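Local coordinates for DBF2 kinase activator protein MOB1 (Saccharomyces cerevisiae, PDB 2HJN) that activates the mitotic exit network kinase DBF2 by binding it, which allows the upstream kinase CDC15 to phosphorylate and switch on DBF2 in late anaphase, at residues Ala66-Asp74 and His207-Phe215; Gln171-Ala182 and Glu216-Leu226. One frame throughout, in Å; residues are numbered along the deposited sequence.

Interaction 1 (Ala66-Asp74 and His207-Phe215); sequences AVKLPRGED and HFCLFAQEF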
loop_
_atom_site.group_PDB
_atom_site.type_symbol
_atom_site.label_atom_id
_atom_site.label_comp_id
_atom_site.label_asym_id
_atom_site.label_seq_id
_atom_site.Cartn_x
_atom_site.Cartn_y
_atom_site.Cartn_z
ATOM N N ALA A 66 -6.901 -12.469 -15.306
ATOM C CA ALA A 66 -8.095 -13.331 -15.144
ATOM C C ALA A 66 -9.432 -12.608 -15.380
ATOM O O ALA A 66 -9.953 -11.987 -14.435
ATOM C CB ALA A 66 -8.107 -13.972 -13.752
ATOM N N VAL A 67 -9.987 -12.693 -16.604
ATOM C CA VAL A 67 -11.243 -11.969 -16.945
ATOM C C VAL A 67 -12.457 -12.842 -17.412
ATOM O O VAL A 67 -13.592 -12.768 -16.854
ATOM C CB VAL A 67 -10.956 -10.768 -17.921
ATOM C CG1 VAL A 67 -12.176 -10.124 -18.343
ATOM C CG2 VAL A 67 -10.117 -9.700 -17.242
ATOM N N LYS A 68 -12.226 -13.677 -18.429
ATOM C CA LYS A 68 -13.262 -14.621 -18.906
ATOM C C LYS A 68 -13.789 -15.563 -17.803
ATOM O O LYS A 68 -13.043 -16.068 -16.964
ATOM C CB LYS A 68 -12.701 -15.479 -20.050
ATOM C CG LYS A 68 -12.796 -14.836 -21.396
ATOM C CD LYS A 68 -12.054 -15.684 -22.424
ATOM C CE LYS A 68 -12.408 -15.267 -23.855
ATOM N NZ LYS A 68 -11.290 -15.599 -24.807
ATOM N N LEU A 69 -15.084 -15.798 -17.826
ATOM C CA LEU A 69 -15.702 -16.798 -16.963
ATOM C C LEU A 69 -15.187 -18.198 -17.322
ATOM O O LEU A 69 -15.386 -18.640 -18.458
ATOM C CB LEU A 69 -17.243 -16.713 -17.138
ATOM C CG LEU A 69 -18.113 -17.653 -16.302
ATOM C CD1 LEU A 69 -17.839 -17.386 -14.804
ATOM C CD2 LEU A 69 -19.580 -17.398 -16.669
ATOM N N PRO A 70 -14.536 -18.908 -16.371
ATOM C CA PRO A 70 -14.092 -20.287 -16.671
ATOM C C PRO A 70 -15.257 -21.245 -16.857
ATOM O O PRO A 70 -16.304 -21.090 -16.217
ATOM C CB PRO A 70 -13.282 -20.686 -15.422
ATOM C CG PRO A 70 -13.002 -19.366 -14.686
ATOM C CD PRO A 70 -14.167 -18.503 -15.003
ATOM N N ARG A 71 -15.072 -22.235 -17.727
ATOM C CA ARG A 71 -16.145 -23.135 -18.133
ATOM C C ARG A 71 -16.643 -23.910 -16.924
ATOM O O ARG A 71 -15.840 -24.315 -16.080
ATOM C CB ARG A 71 -15.608 -24.117 -19.184
ATOM C CG ARG A 71 -16.544 -24.341 -20.356
ATOM C CD ARG A 71 -15.801 -25.056 -21.496
ATOM N NE ARG A 71 -16.536 -24.990 -22.749
ATOM C CZ ARG A 71 -16.687 -23.922 -23.521
ATOM N NH1 ARG A 71 -16.189 -22.742 -23.172
ATOM N NH2 ARG A 71 -17.380 -24.021 -24.639
ATOM N N GLY A 72 -17.957 -24.096 -16.843
ATOM C CA GLY A 72 -18.600 -24.765 -15.703
ATOM C C GLY A 72 -18.800 -23.867 -14.469
ATOM O O GLY A 72 -19.369 -24.309 -13.449
ATOM N N GLU A 73 -18.351 -22.607 -14.550
ATOM C CA GLU A 73 -18.409 -21.724 -13.376
ATOM C C GLU A 73 -19.555 -20.730 -13.406
ATOM O O GLU A 73 -20.025 -20.342 -14.474
ATOM C CB GLU A 73 -17.059 -21.065 -13.069
ATOM C CG GLU A 73 -16.080 -22.082 -12.481
ATOM C CD GLU A 73 -14.866 -21.452 -11.828
ATOM O OE1 GLU A 73 -14.735 -20.204 -11.874
ATOM O OE2 GLU A 73 -14.043 -22.214 -11.266
ATOM N N ASP A 74 -20.025 -20.365 -12.211
ATOM C CA ASP A 74 -21.197 -19.521 -12.102
ATOM C C ASP A 74 -20.810 -18.030 -12.257
ATOM O O ASP A 74 -19.857 -17.564 -11.609
ATOM C CB ASP A 74 -21.930 -19.787 -10.775
ATOM C CG ASP A 74 -23.158 -18.892 -10.605
ATOM O OD1 ASP A 74 -23.197 -18.097 -9.625
ATOM O OD2 ASP A 74 -24.060 -18.952 -11.484
ATOM N N HIS A 207 -7.056 -4.083 -15.157
ATOM C CA HIS A 207 -7.821 -5.311 -14.871
ATOM C C HIS A 207 -9.297 -4.966 -14.529
ATOM O O HIS A 207 -10.237 -5.675 -14.966
ATOM C CB HIS A 207 -7.089 -6.132 -13.783
ATOM C CG HIS A 207 -7.734 -7.460 -13.468
ATOM N ND1 HIS A 207 -7.853 -7.944 -12.179
ATOM C CD2 HIS A 207 -8.310 -8.393 -14.267
ATOM C CE1 HIS A 207 -8.460 -9.116 -12.199
ATOM N NE2 HIS A 207 -8.756 -9.411 -13.452
ATOM N N PHE A 208 -9.503 -3.860 -13.796
ATOM C CA PHE A 208 -10.861 -3.364 -13.458
ATOM C C PHE A 208 -11.651 -3.066 -14.755
ATOM O O PHE A 208 -12.774 -3.528 -14.921
ATOM C CB PHE A 208 -10.738 -2.110 -12.556
ATOM C CG PHE A 208 -12.061 -1.535 -12.073
ATOM C CD1 PHE A 208 -12.547 -1.843 -10.803
ATOM C CD2 PHE A 208 -12.783 -0.629 -12.860
ATOM C CE1 PHE A 208 -13.791 -1.285 -10.312
ATOM C CE2 PHE A 208 -14.002 -0.049 -12.403
ATOM C CZ PHE A 208 -14.503 -0.367 -11.112
ATOM N N CYS A 209 -11.021 -2.325 -15.681
ATOM C CA CYS A 209 -11.629 -1.908 -16.939
ATOM C C CYS A 209 -11.844 -3.056 -17.926
ATOM O O CYS A 209 -12.845 -3.057 -18.619
ATOM C CB CYS A 209 -10.816 -0.791 -17.610
ATOM S SG CYS A 209 -10.836 0.782 -16.671
ATOM N N LEU A 210 -10.902 -3.987 -18.030
ATOM C CA LEU A 210 -11.096 -5.168 -18.876
ATOM C C LEU A 210 -12.228 -6.065 -18.387
ATOM O O LEU A 210 -13.014 -6.588 -19.195
ATOM C CB LEU A 210 -9.797 -5.984 -18.996
ATOM C CG LEU A 210 -8.700 -5.296 -19.790
ATOM C CD1 LEU A 210 -7.352 -6.005 -19.542
ATOM C CD2 LEU A 210 -9.101 -5.309 -21.282
ATOM N N PHE A 211 -12.322 -6.208 -17.062
ATOM C CA PHE A 211 -13.352 -7.033 -16.420
ATOM C C PHE A 211 -14.750 -6.452 -16.685
ATOM O O PHE A 211 -15.658 -7.169 -17.130
ATOM C CB PHE A 211 -13.055 -7.194 -14.927
ATOM C CG PHE A 211 -13.820 -8.299 -14.279
ATOM C CD1 PHE A 211 -13.263 -9.567 -14.162
ATOM C CD2 PHE A 211 -15.086 -8.073 -13.771
ATOM C CE1 PHE A 211 -13.960 -10.593 -13.600
ATOM C CE2 PHE A 211 -15.801 -9.115 -13.197
ATOM C CZ PHE A 211 -15.227 -10.370 -13.114
ATOM N N ALA A 212 -14.908 -5.143 -16.483
ATOM C CA ALA A 212 -16.126 -4.445 -16.833
ATOM C C ALA A 212 -16.515 -4.548 -18.318
ATOM O O ALA A 212 -17.705 -4.635 -18.636
ATOM C CB ALA A 212 -16.033 -2.993 -16.418
ATOM N N GLN A 213 -15.539 -4.499 -19.221
ATOM C CA GLN A 213 -15.798 -4.637 -20.672
ATOM C C GLN A 213 -16.337 -6.068 -21.023
ATOM O O GLN A 213 -17.366 -6.201 -21.680
ATOM C CB GLN A 213 -14.524 -4.273 -21.455
ATOM C CG GLN A 213 -14.595 -4.406 -22.993
ATOM C CD GLN A 213 -13.212 -4.396 -23.652
ATOM O OE1 GLN A 213 -12.933 -3.537 -24.484
ATOM N NE2 GLN A 213 -12.345 -5.351 -23.282
ATOM N N GLU A 214 -15.651 -7.109 -20.554
ATOM C CA GLU A 214 -16.018 -8.513 -20.787
ATOM C C GLU A 214 -17.486 -8.833 -20.467
ATOM O O GLU A 214 -18.092 -9.705 -21.114
ATOM C CB GLU A 214 -15.120 -9.436 -19.967
ATOM C CG GLU A 214 -15.461 -10.942 -20.074
ATOM C CD GLU A 214 -15.307 -11.511 -21.501
ATOM O OE1 GLU A 214 -14.394 -11.074 -22.217
ATOM O OE2 GLU A 214 -16.086 -12.412 -21.884
ATOM N N PHE A 215 -18.034 -8.143 -19.464
ATOM C CA PHE A 215 -19.399 -8.400 -19.005
ATOM C C PHE A 215 -20.365 -7.253 -19.226
ATOM O O PHE A 215 -21.492 -7.289 -18.730
ATOM C CB PHE A 215 -19.370 -8.825 -17.529
ATOM C CG PHE A 215 -18.594 -10.069 -17.302
ATOM C CD1 PHE A 215 -19.162 -11.318 -17.571
ATOM C CD2 PHE A 215 -17.265 -10.005 -16.875
ATOM C CE1 PHE A 215 -18.441 -12.460 -17.359
ATOM C CE2 PHE A 215 -16.537 -11.157 -16.684
ATOM C CZ PHE A 215 -17.127 -12.399 -16.928
HETATM O O HOH W 1 -16.680 -14.531 -20.184
#

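Interaction 2 (Gln171-Ala182 and Glu216-Leu226); sequences QPILRRLFRVYA and ELLRPADFGPL. With SO4 (sulfate ion), chain C.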
loop_
_atom_site.group_PDB
_atom_site.type_symbol
_atom_site.label_atom_id
_atom_site.label_comp_id
_atom_site.label_asym_id
_atom_site.label_seq_id
_atom_site.Cartn_x
_atom_site.Cartn_y
_atom_site.Cartn_z
ATOM N N GLN A 171 -23.368 -3.677 -10.665
ATOM C CA GLN A 171 -23.152 -2.456 -11.482
ATOM C C GLN A 171 -23.036 -1.130 -10.758
ATOM O O GLN A 171 -22.144 -0.326 -11.081
ATOM C CB GLN A 171 -24.141 -2.358 -12.664
ATOM C CG GLN A 171 -23.613 -3.074 -13.868
ATOM C CD GLN A 171 -24.595 -3.121 -15.008
ATOM O OE1 GLN A 171 -24.494 -2.319 -15.939
ATOM N NE2 GLN A 171 -25.567 -4.049 -14.946
ATOM N N PRO A 172 -23.935 -0.878 -9.776
ATOM C CA PRO A 172 -23.810 0.303 -8.907
ATOM C C PRO A 172 -22.471 0.322 -8.121
ATOM O O PRO A 172 -21.813 1.367 -8.067
ATOM C CB PRO A 172 -25.021 0.174 -7.986
ATOM C CG PRO A 172 -26.085 -0.679 -8.883
ATOM C CD PRO A 172 -25.175 -1.660 -9.509
ATOM N N ILE A 173 -22.054 -0.826 -7.583
ATOM C CA ILE A 173 -20.781 -0.920 -6.880
ATOM C C ILE A 173 -19.575 -0.588 -7.786
ATOM O O ILE A 173 -18.712 0.194 -7.387
ATOM C CB ILE A 173 -20.559 -2.331 -6.204
ATOM C CG1 ILE A 173 -21.538 -2.559 -5.032
ATOM C CG2 ILE A 173 -19.131 -2.417 -5.613
ATOM C CD1 ILE A 173 -21.585 -4.107 -4.593
ATOM N N LEU A 174 -19.501 -1.197 -8.974
ATOM C CA LEU A 174 -18.446 -0.879 -9.967
ATOM C C LEU A 174 -18.456 0.589 -10.398
ATOM O O LEU A 174 -17.391 1.228 -10.428
ATOM C CB LEU A 174 -18.506 -1.832 -11.191
ATOM C CG LEU A 174 -17.823 -3.202 -11.105
ATOM C CD1 LEU A 174 -17.539 -3.741 -9.721
ATOM C CD2 LEU A 174 -18.418 -4.286 -11.987
ATOM N N ARG A 175 -19.654 1.155 -10.669
ATOM C CA ARG A 175 -19.759 2.576 -11.043
ATOM C C ARG A 175 -19.166 3.506 -9.952
ATOM O O ARG A 175 -18.417 4.468 -10.226
ATOM C CB ARG A 175 -21.229 2.971 -11.307
ATOM C CG ARG A 175 -21.782 2.648 -12.654
ATOM C CD ARG A 175 -23.164 3.394 -12.889
ATOM N NE ARG A 175 -24.143 3.360 -11.776
ATOM C CZ ARG A 175 -25.148 2.480 -11.665
ATOM N NH1 ARG A 175 -25.317 1.501 -12.556
ATOM N NH2 ARG A 175 -25.982 2.561 -10.649
ATOM N N ARG A 176 -19.505 3.225 -8.699
ATOM C CA ARG A 176 -18.930 3.990 -7.566
ATOM C C ARG A 176 -17.410 3.793 -7.323
ATOM O O ARG A 176 -16.665 4.776 -7.120
ATOM C CB ARG A 176 -19.769 3.716 -6.326
ATOM C CG ARG A 176 -21.240 4.156 -6.572
ATOM C CD ARG A 176 -22.153 3.861 -5.385
ATOM N NE ARG A 176 -23.561 3.965 -5.734
ATOM C CZ ARG A 176 -24.552 4.024 -4.843
ATOM N NH1 ARG A 176 -24.295 4.007 -3.523
ATOM N NH2 ARG A 176 -25.812 4.081 -5.272
ATOM N N LEU A 177 -16.927 2.545 -7.348
ATOM C CA LEU A 177 -15.497 2.305 -7.154
ATOM C C LEU A 177 -14.657 3.023 -8.217
ATOM O O LEU A 177 -13.570 3.535 -7.912
ATOM C CB LEU A 177 -15.214 0.792 -7.136
ATOM C CG LEU A 177 -15.748 0.005 -5.921
ATOM C CD1 LEU A 177 -15.423 -1.514 -6.025
ATOM C CD2 LEU A 177 -15.274 0.570 -4.570
ATOM N N PHE A 178 -15.162 3.095 -9.452
ATOM C CA PHE A 178 -14.468 3.873 -10.524
ATOM C C PHE A 178 -14.176 5.304 -10.132
ATOM O O PHE A 178 -13.088 5.752 -10.390
ATOM C CB PHE A 178 -15.200 3.842 -11.897
ATOM C CG PHE A 178 -14.385 4.468 -13.043
ATOM C CD1 PHE A 178 -13.681 3.665 -13.947
ATOM C CD2 PHE A 178 -14.362 5.859 -13.219
ATOM C CE1 PHE A 178 -12.931 4.231 -14.977
ATOM C CE2 PHE A 178 -13.573 6.458 -14.244
ATOM C CZ PHE A 178 -12.868 5.641 -15.111
ATOM N N ARG A 179 -15.147 6.019 -9.532
ATOM C CA ARG A 179 -14.955 7.405 -9.055
ATOM C C ARG A 179 -13.740 7.549 -8.095
ATOM O O ARG A 179 -13.145 8.618 -8.025
ATOM C CB ARG A 179 -16.231 7.906 -8.321
ATOM C CG ARG A 179 -17.468 7.982 -9.288
ATOM C CD ARG A 179 -18.837 8.277 -8.699
ATOM N NE ARG A 179 -19.796 8.026 -9.774
ATOM C CZ ARG A 179 -21.044 7.613 -9.626
ATOM N NH1 ARG A 179 -21.536 7.408 -8.427
ATOM N NH2 ARG A 179 -21.810 7.418 -10.712
ATOM N N VAL A 180 -13.427 6.489 -7.332
ATOM C CA VAL A 180 -12.240 6.490 -6.419
ATOM C C VAL A 180 -10.969 6.445 -7.249
ATOM O O VAL A 180 -10.028 7.210 -6.990
ATOM C CB VAL A 180 -12.270 5.318 -5.403
ATOM C CG1 VAL A 180 -11.060 5.421 -4.452
ATOM C CG2 VAL A 180 -13.627 5.324 -4.591
ATOM N N TYR A 181 -10.927 5.581 -8.261
ATOM C CA TYR A 181 -9.767 5.595 -9.195
ATOM C C TYR A 181 -9.613 6.972 -9.833
ATOM O O TYR A 181 -8.477 7.472 -9.966
ATOM C CB TYR A 181 -9.930 4.574 -10.347
ATOM C CG TYR A 181 -9.533 3.149 -10.029
ATOM C CD1 TYR A 181 -8.213 2.809 -9.748
ATOM C CD2 TYR A 181 -10.492 2.132 -10.058
ATOM C CE1 TYR A 181 -7.875 1.472 -9.484
ATOM C CE2 TYR A 181 -10.170 0.837 -9.804
ATOM C CZ TYR A 181 -8.862 0.507 -9.524
ATOM O OH TYR A 181 -8.601 -0.800 -9.316
ATOM N N ALA A 182 -10.742 7.586 -10.200
ATOM C CA ALA A 182 -10.677 8.902 -10.874
ATOM C C ALA A 182 -10.036 9.967 -9.969
ATOM O O ALA A 182 -9.207 10.789 -10.425
ATOM C CB ALA A 182 -12.071 9.363 -11.387
ATOM N N GLU A 216 -19.917 -6.241 -19.968
ATOM C CA GLU A 216 -20.643 -4.980 -20.201
ATOM C C GLU A 216 -21.195 -4.254 -18.962
ATOM O O GLU A 216 -22.261 -3.655 -19.008
ATOM C CB GLU A 216 -21.679 -5.012 -21.373
ATOM C CG GLU A 216 -21.900 -6.270 -22.170
ATOM C CD GLU A 216 -23.155 -6.156 -23.098
ATOM O OE1 GLU A 216 -23.084 -5.465 -24.149
ATOM O OE2 GLU A 216 -24.217 -6.741 -22.753
ATOM N N LEU A 217 -20.433 -4.276 -17.872
ATOM C CA LEU A 217 -20.831 -3.656 -16.620
ATOM C C LEU A 217 -20.683 -2.120 -16.674
ATOM O O LEU A 217 -21.478 -1.374 -16.086
ATOM C CB LEU A 217 -20.011 -4.268 -15.455
ATOM C CG LEU A 217 -20.017 -5.814 -15.395
ATOM C CD1 LEU A 217 -18.973 -6.411 -14.449
ATOM C CD2 LEU A 217 -21.372 -6.354 -15.088
ATOM N N LEU A 218 -19.666 -1.657 -17.387
ATOM C CA LEU A 218 -19.382 -0.230 -17.516
ATOM C C LEU A 218 -19.282 0.138 -18.958
ATOM O O LEU A 218 -18.750 -0.620 -19.784
ATOM C CB LEU A 218 -18.054 0.157 -16.849
ATOM C CG LEU A 218 -17.973 0.164 -15.330
ATOM C CD1 LEU A 218 -16.653 0.837 -14.968
ATOM C CD2 LEU A 218 -19.149 0.913 -14.664
ATOM N N ARG A 219 -19.780 1.329 -19.236
ATOM C CA ARG A 219 -19.836 1.839 -20.573
ATOM C C ARG A 219 -18.951 3.075 -20.615
ATOM O O ARG A 219 -18.689 3.683 -19.565
ATOM C CB ARG A 219 -21.288 2.156 -20.943
ATOM C CG ARG A 219 -21.949 3.191 -20.035
ATOM C CD ARG A 219 -23.455 2.942 -19.923
ATOM N NE ARG A 219 -24.107 3.140 -21.218
ATOM C CZ ARG A 219 -24.522 4.317 -21.684
ATOM N NH1 ARG A 219 -24.375 5.426 -20.951
ATOM N NH2 ARG A 219 -25.092 4.375 -22.886
ATOM N N PRO A 220 -18.463 3.424 -21.822
ATOM C CA PRO A 220 -17.576 4.561 -22.072
ATOM C C PRO A 220 -17.907 5.849 -21.299
ATOM O O PRO A 220 -17.008 6.441 -20.687
ATOM C CB PRO A 220 -17.660 4.731 -23.605
ATOM C CG PRO A 220 -17.790 3.333 -24.070
ATOM C CD PRO A 220 -18.731 2.671 -23.071
ATOM N N ALA A 221 -19.174 6.249 -21.281
ATOM C CA ALA A 221 -19.667 7.335 -20.385
ATOM C C ALA A 221 -19.406 7.194 -18.853
ATOM O O ALA A 221 -19.320 8.203 -18.147
ATOM C CB ALA A 221 -21.174 7.542 -20.608
ATOM N N ASP A 222 -19.353 5.965 -18.332
ATOM C CA ASP A 222 -19.059 5.749 -16.896
ATOM C C ASP A 222 -17.630 6.094 -16.506
ATOM O O ASP A 222 -17.338 6.292 -15.317
ATOM C CB ASP A 222 -19.369 4.323 -16.474
ATOM C CG ASP A 222 -20.847 3.976 -16.636
ATOM O OD1 ASP A 222 -21.690 4.767 -16.151
ATOM O OD2 ASP A 222 -21.148 2.911 -17.232
ATOM N N PHE A 223 -16.760 6.188 -17.504
ATOM C CA PHE A 223 -15.353 6.543 -17.316
ATOM C C PHE A 223 -15.002 8.029 -17.157
ATOM O O PHE A 223 -13.872 8.343 -16.830
ATOM C CB PHE A 223 -14.511 6.000 -18.468
ATOM C CG PHE A 223 -14.675 4.538 -18.716
ATOM C CD1 PHE A 223 -14.680 4.050 -20.022
ATOM C CD2 PHE A 223 -14.809 3.642 -17.665
ATOM C CE1 PHE A 223 -14.819 2.695 -20.266
ATOM C CE2 PHE A 223 -14.956 2.264 -17.911
ATOM C CZ PHE A 223 -14.959 1.804 -19.211
ATOM N N GLY A 224 -15.959 8.912 -17.407
ATOM C CA GLY A 224 -15.832 10.377 -17.238
ATOM C C GLY A 224 -14.539 10.954 -17.784
ATOM O O GLY A 224 -14.266 10.853 -18.980
ATOM N N PRO A 225 -13.688 11.504 -16.889
ATOM C CA PRO A 225 -12.439 12.115 -17.337
ATOM C C PRO A 225 -11.352 11.101 -17.713
ATOM O O PRO A 225 -10.370 11.491 -18.371
ATOM C CB PRO A 225 -11.999 12.937 -16.107
ATOM C CG PRO A 225 -12.494 12.092 -14.951
ATOM C CD PRO A 225 -13.845 11.592 -15.420
ATOM N N LEU A 226 -11.492 9.834 -17.308
ATOM C CA LEU A 226 -10.447 8.856 -17.600
ATOM C C LEU A 226 -10.620 8.108 -18.973
ATOM O O LEU A 226 -9.880 7.182 -19.264
ATOM C CB LEU A 226 -10.212 7.882 -16.417
ATOM C CG LEU A 226 -9.679 8.394 -15.052
ATOM C CD1 LEU A 226 -9.352 7.219 -14.135
ATOM C CD2 LEU A 226 -8.441 9.299 -15.219
HETATM S S SO4 C . -25.058 5.781 -8.906
HETATM O O1 SO4 C . -25.090 4.326 -9.098
HETATM O O2 SO4 C . -24.642 6.361 -10.195
HETATM O O3 SO4 C . -26.312 6.303 -8.388
HETATM O O4 SO4 C . -24.108 6.226 -7.902
HETATM O O HOH W 2 -18.733 5.525 -12.835
HETATM O O HOH W 3 -23.162 1.474 -15.220
HETATM O O HOH W 4 -18.810 8.372 -12.982
HETATM O O HOH W 5 -21.446 6.819 -13.675
#

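Interaction 1 (Ala66-Asp74 and His207-Phe215)
The carbonyl oxygen of Ala66 accepts a nearly straight hydrogen bond from the His207 imidazole, NE2 to O 3.0 Å, with an N-H...O angle of 173°. The oxygen lies in the plane of the ring, whereas NE2 stands well above the plane of the carbonyl. His207 can reach across because its CG is anti to the backbone N (chi1 -176°). Val67 then lies against helix 198-214, and its two methyls divide the work: CG2 touches the edge of the same imidazole at CD2, 3.7 Å away, while CG1 presses on Glu214 CB at 3.4 Å and reaches the backbone of Leu210 and Phe211. The Val67 carbonyl oxygen meets the edge of the Phe215 ring at CE2 (3.4 Å) and also accepts a hydrogen bond from Trp78 NE1. Lys68 passes the Glu214 carboxylate with its CG alone, and its ammonium stays away from it. At Leu69 a water takes over, accepting from the backbone N and donating to Glu214 OE2, while Leu69 CB rests 4.3 Å from Phe215 CZ. The loop then departs from the helix surface in a type II beta turn, Pro70 to Glu73. Backbone groups of the loop are thus met by side chains, directly at Ala66 and Val67 and through a water at Leu69, while Val67 gives the largest apolar cover, so the loop is held with little dependence on charge pairing.

Interaction 2 (Gln171-Ala182 and Glu216-Leu226)
Phe178 drives its ring into the 3-10 turn of residues 220-226 and forms the dense part of this contact. With CG anti to the backbone N (chi1 -172°), the ring projects from helix 165-187 and sets one face against the Asp222 carbonyl oxygen, 3.7 Å from CD2. Phe178 CE1 meets Phe223 CD2 at 3.3 Å, the ring planes inclined at 36°. Leu226 CB packs on Phe178 CZ, and Leu218 CD1 approaches Phe178 CD1. One turn before Phe178, Leu174 CD2 meets Leu217 CD1 at 3.3 Å, tighter than ordinary van der Waals contact.

The flank carrying Arg175 and Asp222 is wetter. Arg175 CG lies across Leu218 CD2, but its guanidinium turns away from the Asp222 carboxylate toward a sulfate, probably from the crystallisation liquor. Arg175 reaches sulfate O1 through NH2 and, weakly, through NE; Arg179 adds two nearly straight bonds, NH1 to O4 at 2.9 Å and NH2 to O2 at 3.1 Å, and Arg176 a weak one through NE. Waters fill in between helix and loop: one donates to the carbonyl oxygens of both Arg175 and Asp222, another joins Arg179 NH2 to Asp222 OD1. Asp222 OD2 accepts from Arg219 N (2.9 Å), bracing the turn from within. The arrangement is one buried face of helix 165-187 in the Mob1/phocein fold, covered by the loop that follows a Schellman-ended helix, while three arginines on the solvent side hold the sulfate, consistent with the basic phosphate-binding pocket known in Mob1 proteins.

How the interactions relate
From the N terminus, the loop 66-74 comes first and leads into helix 75-97; residues 171-182 follow on helix 165-187, then 207-215 on helix 198-214, and 216-226 directly after it. The segments therefore alternate, and the loops closed by the two contacts cross. Interaction 1 closes the long one, laying the loop before helix 75-97 on helix 198-214; interaction 2 closes a shorter, largely helical one by bringing the chain back to helix 165-187. The segments are consecutive at Phe215-Glu216, and just beyond, a probable hydrogen bond from Leu217 N to Ala212 O closes the helix end. Phe208 packs against the Leu174 carbonyl and the Tyr181 ring, linking the surface contact to the core.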